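Cystatin (Fasciola hepatica, PDB 6I1M) probably inhibits papain-like cysteine proteases, as a secreted stefin (type 1 cystatin) of the liver fluke. Local coordinates at residues M21-L26 with T82-P87; S31-E37 with T62-W67; E37-V43 with K54-G60. One frame throughout, in Å; residues are numbered along the deposited sequence.

All three contacts belong to one compact unit, helix 12-28 packed on a four-stranded antiparallel sheet, yet their chemistry differs. Interaction 1 is a surface contact that ties the helix to the outer strand 83-90 with one lysine and a few aliphatic groups. Interactions 2 and 3 are both partly buried. Interaction 2 links the loop after the helix to the loop entering strand 66-74 and to Trp-67, using a disulfide, a hydroxyl pair and waters. Interaction 3 is the hairpin 38-47/50-59, held by backbone hydrogen bonds, its buried apolar side chains turned to the helix. Leu-26 touches Trp-67 and Leu-38, while Ile-22 packs on Phe-55. Glu-37 is shared by interactions 2 and 3.

Interaction 1 (M21-L26 with T82-P87); sequences MILSKL and TSVGTP
Lys-25 lays the aliphatic part of its side chain over Val-84, the two side chains running antiparallel past one another, with Lys-25 CG 3.7 Å from Val-84 CG1. Its CG stands trans to the backbone N (chi1 -171°), and bends at chi2 (48°) and again at the last torsion carry NZ across to the backbone of the opposing segment. There the ammonium donates to Val-84 O, NZ to O 2.9 Å, reaching the oxygen from above the carbonyl plane, 47° out of it. A second, weak bond runs from Lys-25 NZ to Gly-85 O at 3.3 Å, giving the charged group two successive carbonyls to hold. On the way, Lys-25 CG also passes Pro-87 CG at 3.9 Å. One turn earlier in the helix, Met-21 sets its CB 3.9 Å from Val-84 CG2, so the two methyls of this valine are divided between Lys-25 and Met-21. Met-21 then runs on extended, and its side chain crosses that of Thr-82 at about a right angle, with Met-21 SD 4.0 Å from Thr-82 CG2. At the other end Leu-26 CD2 lies 3.4 Å from Pro-87 CB, closer than carbons normally sit. The whole patch lies where helix 12-28 passes over strand 83-90, close to the short break in that outer strand. Val-84 and Pro-87 also touch Val-69 of the adjacent strand 66-74, Leu-26 reaches Trp-67 of the same strand, and on the helix Ile-22 turns instead to strands 38-47 and 50-59.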
# COMPACT_ATOMS: atom_id res chain seq x y z
N MET A 21 8.00 -1.18 0.53
CA MET A 21 7.76 0.11 -0.18
C MET A 21 6.85 0.97 0.69
O MET A 21 7.10 2.17 0.83
CB MET A 21 7.07 -0.08 -1.53
CG MET A 21 7.90 -0.73 -2.60
SD MET A 21 6.95 -0.71 -4.14
CE MET A 21 7.72 -2.06 -5.02
N ILE A 22 5.79 0.39 1.23
CA ILE A 22 4.78 1.14 2.03
C ILE A 22 5.39 1.58 3.36
O ILE A 22 5.14 2.73 3.77
CB ILE A 22 3.47 0.35 2.18
CG1 ILE A 22 2.86 0.12 0.79
CG2 ILE A 22 2.52 1.06 3.12
CD1 ILE A 22 1.63 -0.76 0.79
N LEU A 23 6.20 0.72 3.98
CA LEU A 23 6.88 1.01 5.26
C LEU A 23 7.81 2.20 5.03
O LEU A 23 7.72 3.18 5.80
CB LEU A 23 7.68 -0.21 5.69
CG LEU A 23 8.52 -0.07 6.97
CD1 LEU A 23 7.75 0.61 8.09
CD2 LEU A 23 9.00 -1.44 7.43
N SER A 24 8.64 2.10 4.00
CA SER A 24 9.61 3.15 3.63
C SER A 24 8.88 4.49 3.46
O SER A 24 9.36 5.47 4.00
CB SER A 24 10.40 2.79 2.42
OG SER A 24 11.06 3.94 1.95
N LYS A 25 7.74 4.50 2.77
CA LYS A 25 6.92 5.72 2.53
C LYS A 25 6.41 6.29 3.85
O LYS A 25 6.59 7.49 4.09
CB LYS A 25 5.69 5.43 1.65
CG LYS A 25 4.93 6.66 1.19
CD LYS A 25 5.80 7.74 0.61
CE LYS A 25 4.99 8.94 0.15
NZ LYS A 25 4.84 8.93 -1.32
N LEU A 26 5.82 5.44 4.71
CA LEU A 26 5.31 5.88 6.03
C LEU A 26 6.48 6.41 6.88
O LEU A 26 6.29 7.45 7.57
CB LEU A 26 4.57 4.74 6.71
CG LEU A 26 3.17 4.44 6.17
CD1 LEU A 26 2.67 3.13 6.74
CD2 LEU A 26 2.21 5.58 6.46
N THR A 82 7.13 2.77 -10.83
CA THR A 82 6.32 2.36 -9.66
C THR A 82 6.31 3.51 -8.66
O THR A 82 7.40 4.04 -8.37
CB THR A 82 6.86 1.08 -9.02
OG1 THR A 82 6.73 0.03 -9.97
CG2 THR A 82 6.13 0.70 -7.75
N SER A 83 5.13 3.91 -8.19
CA SER A 83 4.97 5.10 -7.32
C SER A 83 4.09 4.71 -6.13
O SER A 83 3.00 4.16 -6.36
CB SER A 83 4.41 6.26 -8.13
OG SER A 83 4.41 7.48 -7.39
N VAL A 84 4.57 4.98 -4.92
CA VAL A 84 3.74 4.90 -3.68
C VAL A 84 3.05 6.25 -3.50
O VAL A 84 3.74 7.29 -3.50
CB VAL A 84 4.57 4.48 -2.46
CG1 VAL A 84 3.67 4.25 -1.27
CG2 VAL A 84 5.40 3.23 -2.74
N GLY A 85 1.73 6.24 -3.38
CA GLY A 85 0.91 7.43 -3.11
C GLY A 85 1.14 7.99 -1.71
O GLY A 85 1.96 7.44 -0.94
N THR A 86 0.40 9.04 -1.38
CA THR A 86 0.37 9.64 -0.03
C THR A 86 -0.50 8.79 0.89
O THR A 86 -1.70 8.62 0.66
CB THR A 86 -0.16 11.07 -0.10
OG1 THR A 86 0.73 11.77 -0.98
CG2 THR A 86 -0.18 11.73 1.26
N PRO A 87 0.07 8.24 2.00
CA PRO A 87 -0.74 7.52 2.97
C PRO A 87 -1.79 8.44 3.62
O PRO A 87 -1.52 9.61 3.84
CB PRO A 87 0.28 7.02 3.99
CG PRO A 87 1.55 6.99 3.19
CD PRO A 87 1.49 8.26 2.36

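Interaction 2 (S31-E37 with T62-W67); sequences SVVSSCE and TCPGCW. Unlike the reference sequence in segment 31-37: Val-33 (reference Glu).
The indole of Trp-67 is approached obliquely by two groups of the opposing loop: Val-32 CG1, 3.6 Å from Trp-67 CH2, and Ser-31 O, 3.8 Å from Trp-67 CZ2. At the ring's edge, in its plane, lie the carbonyl O of Cys-63 and a water. That water accepts the indole N-H, 3.2 Å from Trp-67 NE1, and also bonds to Ser-31 OG, bridging the two segments. Val-32 CG1 reaches on to Cys-63 CB, joining the tryptophan to the disulfide. In the given conformers, one of two modelled for each cysteine, Cys-36 SG stands trans to its backbone N (chi1 180°) and Cys-63 SG sits between N and carbonyl carbon (47°); the two sulfurs meet at 2.1 Å with a torsion of 84° about the S-S bond. Beyond the disulfide, Ser-35 OG and Thr-62 OG1 share a hydrogen bond of 2.9 Å. Thr-62 O takes a second bridging water's hydrogen (2.8 Å), and Val-33 N donates to that same water. Val-33 to Cys-36 form a type I beta turn. Trp-67 also touches Arg-89 of strand 83-90, and Cys-66 pairs with Cys-92. Stefins classically lack disulfides. Two of them, at the end of the cystatin fold opposite the Gln-Val-Val-Ala-Gly turn of hairpin 38-47/50-59, recall the secreted type 2 cystatins, though the Cys-36 to Cys-63 link is probably placed differently, consistent with this stefin's unusual character.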
# COMPACT_ATOMS: atom_id res chain seq x y z
N SER A 31 5.36 9.29 9.59
CA SER A 31 4.09 8.70 10.07
C SER A 31 4.34 7.54 11.04
O SER A 31 3.46 7.28 11.88
CB SER A 31 3.25 8.27 8.93
OG SER A 31 2.84 9.37 8.17
N VAL A 32 5.44 6.81 10.87
CA VAL A 32 5.77 5.65 11.75
C VAL A 32 7.25 5.74 12.12
O VAL A 32 8.03 6.43 11.43
CB VAL A 32 5.39 4.31 11.08
CG1 VAL A 32 3.91 4.22 10.68
CG2 VAL A 32 6.25 4.02 9.87
N VAL A 33 7.62 5.09 13.21
CA VAL A 33 9.03 4.95 13.65
C VAL A 33 9.65 3.74 12.94
O VAL A 33 8.91 2.89 12.40
CB VAL A 33 9.14 4.86 15.19
CG1 VAL A 33 8.70 6.16 15.85
CG2 VAL A 33 8.39 3.66 15.74
N SER A 34 10.98 3.68 12.94
CA SER A 34 11.77 2.73 12.12
C SER A 34 11.48 1.29 12.56
O SER A 34 11.56 0.39 11.69
CB SER A 34 13.24 3.06 12.18
OG SER A 34 13.70 3.00 13.51
N SER A 35 11.08 1.10 13.82
CA SER A 35 10.79 -0.23 14.46
C SER A 35 9.40 -0.79 14.09
O SER A 35 9.07 -1.93 14.53
CB SER A 35 10.92 -0.07 15.95
OG SER A 35 9.71 0.44 16.50
N CYS A 36 8.58 -0.03 13.34
CA CYS A 36 7.16 -0.35 13.01
C CYS A 36 7.03 -1.74 12.37
O CYS A 36 7.67 -1.97 11.33
CB CYS A 36 6.57 0.68 12.06
SG CYS A 36 4.84 0.34 11.61
N GLU A 37 6.21 -2.62 12.95
CA GLU A 37 5.74 -3.88 12.32
C GLU A 37 4.49 -3.53 11.53
O GLU A 37 3.47 -3.26 12.15
CB GLU A 37 5.46 -4.99 13.33
CG GLU A 37 6.73 -5.45 14.04
CD GLU A 37 6.59 -6.64 14.97
OE1 GLU A 37 5.55 -7.38 14.90
OE2 GLU A 37 7.53 -6.84 15.76
N THR A 62 4.33 -0.32 18.30
CA THR A 62 5.05 0.99 18.23
C THR A 62 4.49 1.90 17.14
O THR A 62 4.95 3.03 17.05
CB THR A 62 6.58 0.82 18.10
OG1 THR A 62 6.86 0.22 16.83
CG2 THR A 62 7.16 -0.02 19.21
N CYS A 63 3.49 1.46 16.37
CA CYS A 63 2.87 2.28 15.28
C CYS A 63 1.38 1.96 15.14
O CYS A 63 0.90 1.72 14.04
CB CYS A 63 3.61 2.10 13.95
SG CYS A 63 3.98 0.38 13.50
N PRO A 64 0.58 1.99 16.23
CA PRO A 64 -0.81 1.62 16.12
C PRO A 64 -1.55 2.59 15.19
O PRO A 64 -1.27 3.78 15.16
CB PRO A 64 -1.29 1.73 17.57
CG PRO A 64 -0.34 2.74 18.19
CD PRO A 64 0.99 2.39 17.58
N GLY A 65 -2.47 2.04 14.42
CA GLY A 65 -3.32 2.81 13.51
C GLY A 65 -3.29 2.14 12.17
O GLY A 65 -2.45 1.22 11.97
N CYS A 66 -4.21 2.56 11.31
CA CYS A 66 -4.38 2.02 9.96
C CYS A 66 -4.26 3.18 8.98
O CYS A 66 -4.65 4.32 9.33
CB CYS A 66 -5.71 1.29 9.80
SG CYS A 66 -5.72 -0.32 10.65
N TRP A 67 -3.69 2.88 7.82
CA TRP A 67 -3.52 3.82 6.70
C TRP A 67 -4.03 3.15 5.43
O TRP A 67 -3.99 1.88 5.32
CB TRP A 67 -2.06 4.22 6.57
CG TRP A 67 -1.46 5.00 7.70
CD1 TRP A 67 -1.21 6.35 7.72
CD2 TRP A 67 -0.88 4.48 8.91
NE1 TRP A 67 -0.52 6.69 8.85
CE2 TRP A 67 -0.34 5.58 9.62
CE3 TRP A 67 -0.79 3.21 9.48
CZ2 TRP A 67 0.29 5.44 10.86
CZ3 TRP A 67 -0.17 3.07 10.71
CH2 TRP A 67 0.35 4.17 11.39
O HOH W 1 0.30 9.54 10.08
O HOH W 2 5.25 4.96 15.11

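Interaction 3 (E37-V43 with K54-G60); sequences ELELLQV and KFKVSGG
Val-43 places CG1 between its own N and carbonyl carbon (chi1 69°), which leaves CG2 to lie over one face of the Phe-55 ring, while Phe-55 swings its ring beside its own backbone N (chi1 -71°). This CH-pi contact brings Val-43 CG2 to 3.6 Å from the ring centroid. On the same face of the hairpin, Leu-40 CD1 meets Phe-55 CE1 at 3.7 Å and Leu-40 CD2 presses tightly on Val-57 CG1 at 3.4 Å; Leu-38 follows, with CD1 against Val-57 CG2. This is the face on which helix 12-28 packs in the cystatin fold, with Ile-22 reaching Leu-38, Leu-40 and Phe-55. The straightest of the ladder's hydrogen bonds join Glu-39 and Ser-58, whose N-H groups and carbonyls pair both ways, Glu-39 N to Ser-58 O being 2.9 Å. Next comes a classic beta bulge: Leu-41 and Gln-42 both face Lys-56. Leu-41 N donates to Lys-56 O (2.8 Å), and Lys-56 N to Gln-42 O (3.2 Å). On the far face the Gln-42 side chain runs aslant over Lys-56, with Gln-42 CG 3.7 Å from Lys-56 CB, Leu-41 CD1 reaches Ser-58 CB, and Lys-56 NZ leaves the hairpin to bond Ser-91 O.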
# COMPACT_ATOMS: atom_id res chain seq x y z
N GLU A 37 6.21 -2.62 12.95
CA GLU A 37 5.74 -3.88 12.32
C GLU A 37 4.49 -3.53 11.53
O GLU A 37 3.47 -3.26 12.15
CB GLU A 37 5.46 -4.99 13.33
CG GLU A 37 6.73 -5.45 14.04
CD GLU A 37 6.59 -6.64 14.97
OE1 GLU A 37 5.55 -7.38 14.90
OE2 GLU A 37 7.53 -6.84 15.76
N LEU A 38 4.62 -3.47 10.21
CA LEU A 38 3.50 -3.07 9.34
C LEU A 38 2.91 -4.30 8.65
O LEU A 38 3.67 -5.07 8.00
CB LEU A 38 4.02 -2.09 8.30
CG LEU A 38 2.93 -1.47 7.44
CD1 LEU A 38 2.21 -0.37 8.21
CD2 LEU A 38 3.53 -0.95 6.14
N GLU A 39 1.59 -4.43 8.73
CA GLU A 39 0.81 -5.53 8.15
C GLU A 39 -0.06 -5.01 7.00
O GLU A 39 -0.83 -4.07 7.22
CB GLU A 39 -0.08 -6.16 9.21
CG GLU A 39 -0.88 -7.32 8.67
CD GLU A 39 -1.67 -8.03 9.76
OE1 GLU A 39 -1.71 -7.50 10.88
OE2 GLU A 39 -2.20 -9.10 9.50
N LEU A 40 0.04 -5.64 5.84
CA LEU A 40 -0.91 -5.41 4.73
C LEU A 40 -2.15 -6.26 5.05
O LEU A 40 -2.02 -7.49 5.04
CB LEU A 40 -0.30 -5.81 3.38
CG LEU A 40 1.06 -5.21 3.00
CD1 LEU A 40 1.32 -5.42 1.53
CD2 LEU A 40 1.17 -3.73 3.29
N LEU A 41 -3.27 -5.61 5.35
CA LEU A 41 -4.53 -6.28 5.77
C LEU A 41 -5.26 -6.80 4.54
O LEU A 41 -5.77 -7.92 4.57
CB LEU A 41 -5.42 -5.29 6.52
CG LEU A 41 -4.91 -4.81 7.86
CD1 LEU A 41 -5.89 -3.84 8.48
CD2 LEU A 41 -4.64 -5.99 8.79
N GLN A 42 -5.35 -5.97 3.50
CA GLN A 42 -6.14 -6.28 2.28
C GLN A 42 -5.66 -5.36 1.16
O GLN A 42 -4.95 -4.38 1.45
CB GLN A 42 -7.63 -6.08 2.52
CG GLN A 42 -7.95 -4.67 2.98
CD GLN A 42 -9.41 -4.50 3.37
OE1 GLN A 42 -10.01 -5.40 3.95
NE2 GLN A 42 -9.97 -3.34 3.09
N VAL A 43 -6.04 -5.71 -0.05
CA VAL A 43 -5.70 -4.92 -1.25
C VAL A 43 -6.91 -4.92 -2.18
O VAL A 43 -7.64 -5.97 -2.27
CB VAL A 43 -4.42 -5.45 -1.93
CG1 VAL A 43 -4.67 -6.82 -2.56
CG2 VAL A 43 -3.88 -4.43 -2.93
N LYS A 54 -4.56 -0.53 -4.02
CA LYS A 54 -4.98 0.17 -2.79
C LYS A 54 -4.94 -0.80 -1.62
O LYS A 54 -5.80 -1.74 -1.53
CB LYS A 54 -6.37 0.76 -2.93
CG LYS A 54 -6.75 1.70 -1.80
CD LYS A 54 -8.23 1.79 -1.64
CE LYS A 54 -8.90 2.47 -2.81
NZ LYS A 54 -10.36 2.27 -2.74
N PHE A 55 -3.98 -0.56 -0.74
CA PHE A 55 -3.75 -1.33 0.50
C PHE A 55 -4.41 -0.64 1.68
O PHE A 55 -4.35 0.57 1.81
CB PHE A 55 -2.25 -1.45 0.72
CG PHE A 55 -1.62 -2.36 -0.28
CD1 PHE A 55 -1.76 -3.74 -0.15
CD2 PHE A 55 -0.88 -1.85 -1.34
CE1 PHE A 55 -1.16 -4.59 -1.06
CE2 PHE A 55 -0.27 -2.71 -2.25
CZ PHE A 55 -0.42 -4.08 -2.10
N LYS A 56 -5.00 -1.43 2.57
CA LYS A 56 -5.24 -1.03 3.97
C LYS A 56 -4.16 -1.71 4.82
O LYS A 56 -4.06 -2.95 4.76
CB LYS A 56 -6.65 -1.45 4.39
CG LYS A 56 -7.09 -0.88 5.72
CD LYS A 56 -8.52 -1.24 6.05
CE LYS A 56 -8.80 -1.17 7.53
NZ LYS A 56 -9.92 -0.23 7.82
N VAL A 57 -3.37 -0.91 5.54
CA VAL A 57 -2.20 -1.38 6.32
C VAL A 57 -2.44 -1.04 7.80
O VAL A 57 -3.06 -0.00 8.07
CB VAL A 57 -0.88 -0.79 5.77
CG1 VAL A 57 -0.76 -1.05 4.27
CG2 VAL A 57 -0.71 0.70 6.06
N SER A 58 -1.96 -1.91 8.69
CA SER A 58 -2.09 -1.80 10.16
C SER A 58 -0.70 -1.81 10.80
O SER A 58 0.14 -2.64 10.41
CB SER A 58 -2.92 -2.92 10.71
OG SER A 58 -2.91 -2.88 12.12
N GLY A 59 -0.47 -0.90 11.74
CA GLY A 59 0.79 -0.86 12.50
C GLY A 59 0.71 -1.72 13.75
O GLY A 59 -0.38 -1.93 14.26
N GLY A 60 1.86 -2.17 14.23
CA GLY A 60 1.97 -2.96 15.47
C GLY A 60 2.09 -2.04 16.67
O GLY A 60 1.64 -0.89 16.60